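Local coordinates for EAL/GGDEF domain protein (Methylococcus capsulatus, PDB 3ICL) that belongs to the GGDEF domain family, whose alpha/beta fold is related to that of the nucleotide cyclases, at residues Asp72-Ile77 with Phe82-Asn87. The protein carries 1 engineered substitution. Residues are numbered along the deposited sequence; the frame is centred on the assembly and turned at random.
Sequences DTVARI and FTILLN
Ala75 O takes the backbone N of Thr83 at 2.8 Å, and the CA of Phe82 adds a C-H...O contact. Thr83 OG1 lies 3.3 Å from Ala75 O and is hydrogen-bonded to Arg10; with chi1 at 50° the hydroxyl sits between the backbone N and carbonyl carbon, while CG2 reaches Ile77 CG2 at 4.0 Å. The Thr83 carbonyl in turn accepts Ala75 N, and Thr73 with Leu85 forms the second hydrogen-bonded pair, in which Leu85 N donates to Thr73 O at 2.8 Å. These antiparallel strands make the hairpin that carries the GGDEF signature, which runs through the turn into the second strand and ends at Phe82; strand 73-77 is outermost in the five-stranded sheet, and strand 32-38 borders 81-86 on its other edge. On the face turned to helix 50-67, Val74 and Ile84 lie side by side, CG1 to CG1 at 4.2 Å, both touching Ile64. Along the same face Arg76 runs its CB and CG past Phe82 CE1, with CB 3.9 Å away; CG anti to the backbone N (chi1 -172°) keeps the first carbons beside the ring, and the bend at chi3 goes with a guanidinium that leads away to a salt bridge of NE with Asp2. At the far end Asp72 OD1 receives Asn87 N at 2.9 Å from above the carboxylate plane, whereas OD2 pairs with Arg69 and also touches Leu86 CD2.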
loop_
_atom_site.group_PDB
_atom_site.type_symbol
_atom_site.label_atom_id
_atom_site.label_comp_id
_atom_site.label_asym_id
_atom_site.label_seq_id
_atom_site.Cartn_x
_atom_site.Cartn_y
_atom_site.Cartn_z
ATOM N N ASP A 72 9.274 2.313 -7.860
ATOM C CA ASP A 72 8.689 2.052 -6.546
ATOM C C ASP A 72 8.430 0.550 -6.428
ATOM O O ASP A 72 8.345 -0.149 -7.438
ATOM C CB ASP A 72 7.366 2.808 -6.368
ATOM C CG ASP A 72 7.551 4.317 -6.321
ATOM O OD1 ASP A 72 8.682 4.780 -6.051
ATOM O OD2 ASP A 72 6.554 5.039 -6.537
ATOM N N THR A 73 8.297 0.056 -5.199
ATOM C CA THR A 73 8.052 -1.365 -4.981
ATOM C C THR A 73 6.777 -1.595 -4.180
ATOM O O THR A 73 6.479 -0.855 -3.241
ATOM C CB THR A 73 9.232 -2.023 -4.234
ATOM O OG1 THR A 73 10.438 -1.812 -4.973
ATOM C CG2 THR A 73 9.009 -3.524 -4.085
ATOM N N VAL A 74 6.025 -2.621 -4.567
ATOM C CA VAL A 74 4.782 -2.980 -3.896
ATOM C C VAL A 74 4.858 -4.459 -3.529
ATOM O O VAL A 74 5.319 -5.272 -4.326
ATOM C CB VAL A 74 3.563 -2.757 -4.825
ATOM C CG1 VAL A 74 2.284 -3.109 -4.102
ATOM C CG2 VAL A 74 3.532 -1.318 -5.313
ATOM N N ALA A 75 4.422 -4.805 -2.324
ATOM C CA ALA A 75 4.449 -6.198 -1.878
ATOM C C ALA A 75 3.286 -6.470 -0.927
ATOM O O ALA A 75 2.909 -5.613 -0.134
ATOM C CB ALA A 75 5.774 -6.504 -1.194
ATOM N N ARG A 76 2.731 -7.675 -1.004
ATOM C CA ARG A 76 1.595 -8.062 -0.176
ATOM C C ARG A 76 2.032 -8.544 1.206
ATOM O O ARG A 76 3.137 -9.061 1.370
ATOM C CB ARG A 76 0.804 -9.170 -0.887
ATOM C CG ARG A 76 -0.523 -9.545 -0.233
ATOM C CD ARG A 76 -1.378 -10.374 -1.191
ATOM N NE ARG A 76 -0.785 -11.676 -1.488
ATOM C CZ ARG A 76 -1.157 -12.816 -0.910
ATOM N NH1 ARG A 76 -2.126 -12.818 -0.005
ATOM N NH2 ARG A 76 -0.558 -13.954 -1.235
ATOM N N ILE A 77 1.169 -8.361 2.197
ATOM C CA ILE A 77 1.474 -8.826 3.542
ATOM C C ILE A 77 0.199 -9.026 4.348
ATOM O O ILE A 77 -0.812 -8.368 4.105
ATOM C CB ILE A 77 2.429 -7.847 4.288
ATOM C CG1 ILE A 77 2.954 -8.512 5.568
ATOM C CG2 ILE A 77 1.709 -6.545 4.626
ATOM C CD1 ILE A 77 3.996 -7.689 6.301
ATOM N N PHE A 82 -0.952 -4.320 1.741
ATOM C CA PHE A 82 0.135 -4.099 0.795
ATOM C C PHE A 82 1.082 -3.034 1.344
ATOM O O PHE A 82 0.636 -2.007 1.862
ATOM C CB PHE A 82 -0.421 -3.623 -0.554
ATOM C CG PHE A 82 -1.247 -4.651 -1.277
ATOM C CD1 PHE A 82 -0.647 -5.577 -2.122
ATOM C CD2 PHE A 82 -2.628 -4.695 -1.110
ATOM C CE1 PHE A 82 -1.410 -6.534 -2.791
ATOM C CE2 PHE A 82 -3.398 -5.649 -1.778
ATOM C CZ PHE A 82 -2.786 -6.568 -2.616
ATOM N N THR A 83 2.382 -3.289 1.255
ATOM C CA THR A 83 3.363 -2.307 1.702
ATOM C C THR A 83 3.886 -1.666 0.431
ATOM O O THR A 83 4.363 -2.346 -0.476
ATOM C CB THR A 83 4.533 -2.934 2.471
ATOM O OG1 THR A 83 5.060 -4.032 1.725
ATOM C CG2 THR A 83 4.067 -3.402 3.855
ATOM N N ILE A 84 3.781 -0.349 0.375
ATOM C CA ILE A 84 4.190 0.407 -0.792
ATOM C C ILE A 84 5.376 1.317 -0.492
ATOM O O ILE A 84 5.300 2.199 0.359
ATOM C CB ILE A 84 2.986 1.235 -1.286
ATOM C CG1 ILE A 84 1.860 0.270 -1.668
ATOM C CG2 ILE A 84 3.393 2.144 -2.433
ATOM C CD1 ILE A 84 0.471 0.864 -1.575
ATOM N N LEU A 85 6.471 1.093 -1.202
ATOM C CA LEU A 85 7.680 1.884 -1.031
ATOM C C LEU A 85 7.823 2.935 -2.120
ATOM O O LEU A 85 7.864 2.607 -3.304
ATOM C CB LEU A 85 8.911 0.969 -1.050
ATOM C CG LEU A 85 10.287 1.595 -1.306
ATOM C CD1 LEU A 85 10.606 2.667 -0.266
ATOM C CD2 LEU A 85 11.339 0.490 -1.278
ATOM N N LEU A 86 7.878 4.199 -1.713
ATOM C CA LEU A 86 8.070 5.289 -2.658
ATOM C C LEU A 86 9.563 5.606 -2.582
ATOM O O LEU A 86 10.047 6.197 -1.619
ATOM C CB LEU A 86 7.218 6.502 -2.270
ATOM C CG LEU A 86 5.713 6.219 -2.191
ATOM C CD1 LEU A 86 4.976 7.526 -1.991
ATOM C CD2 LEU A 86 5.220 5.531 -3.464
ATOM N N ASN A 87 10.281 5.183 -3.613
ATOM C CA ASN A 87 11.731 5.334 -3.693
ATOM C C ASN A 87 12.153 6.753 -4.072
ATOM O O ASN A 87 12.621 6.994 -5.187
ATOM C CB ASN A 87 12.249 4.309 -4.709
ATOM C CG ASN A 87 13.752 4.168 -4.693
ATOM O OD1 ASN A 87 14.415 4.530 -3.722
ATOM N ND2 ASN A 87 14.299 3.615 -5.769
#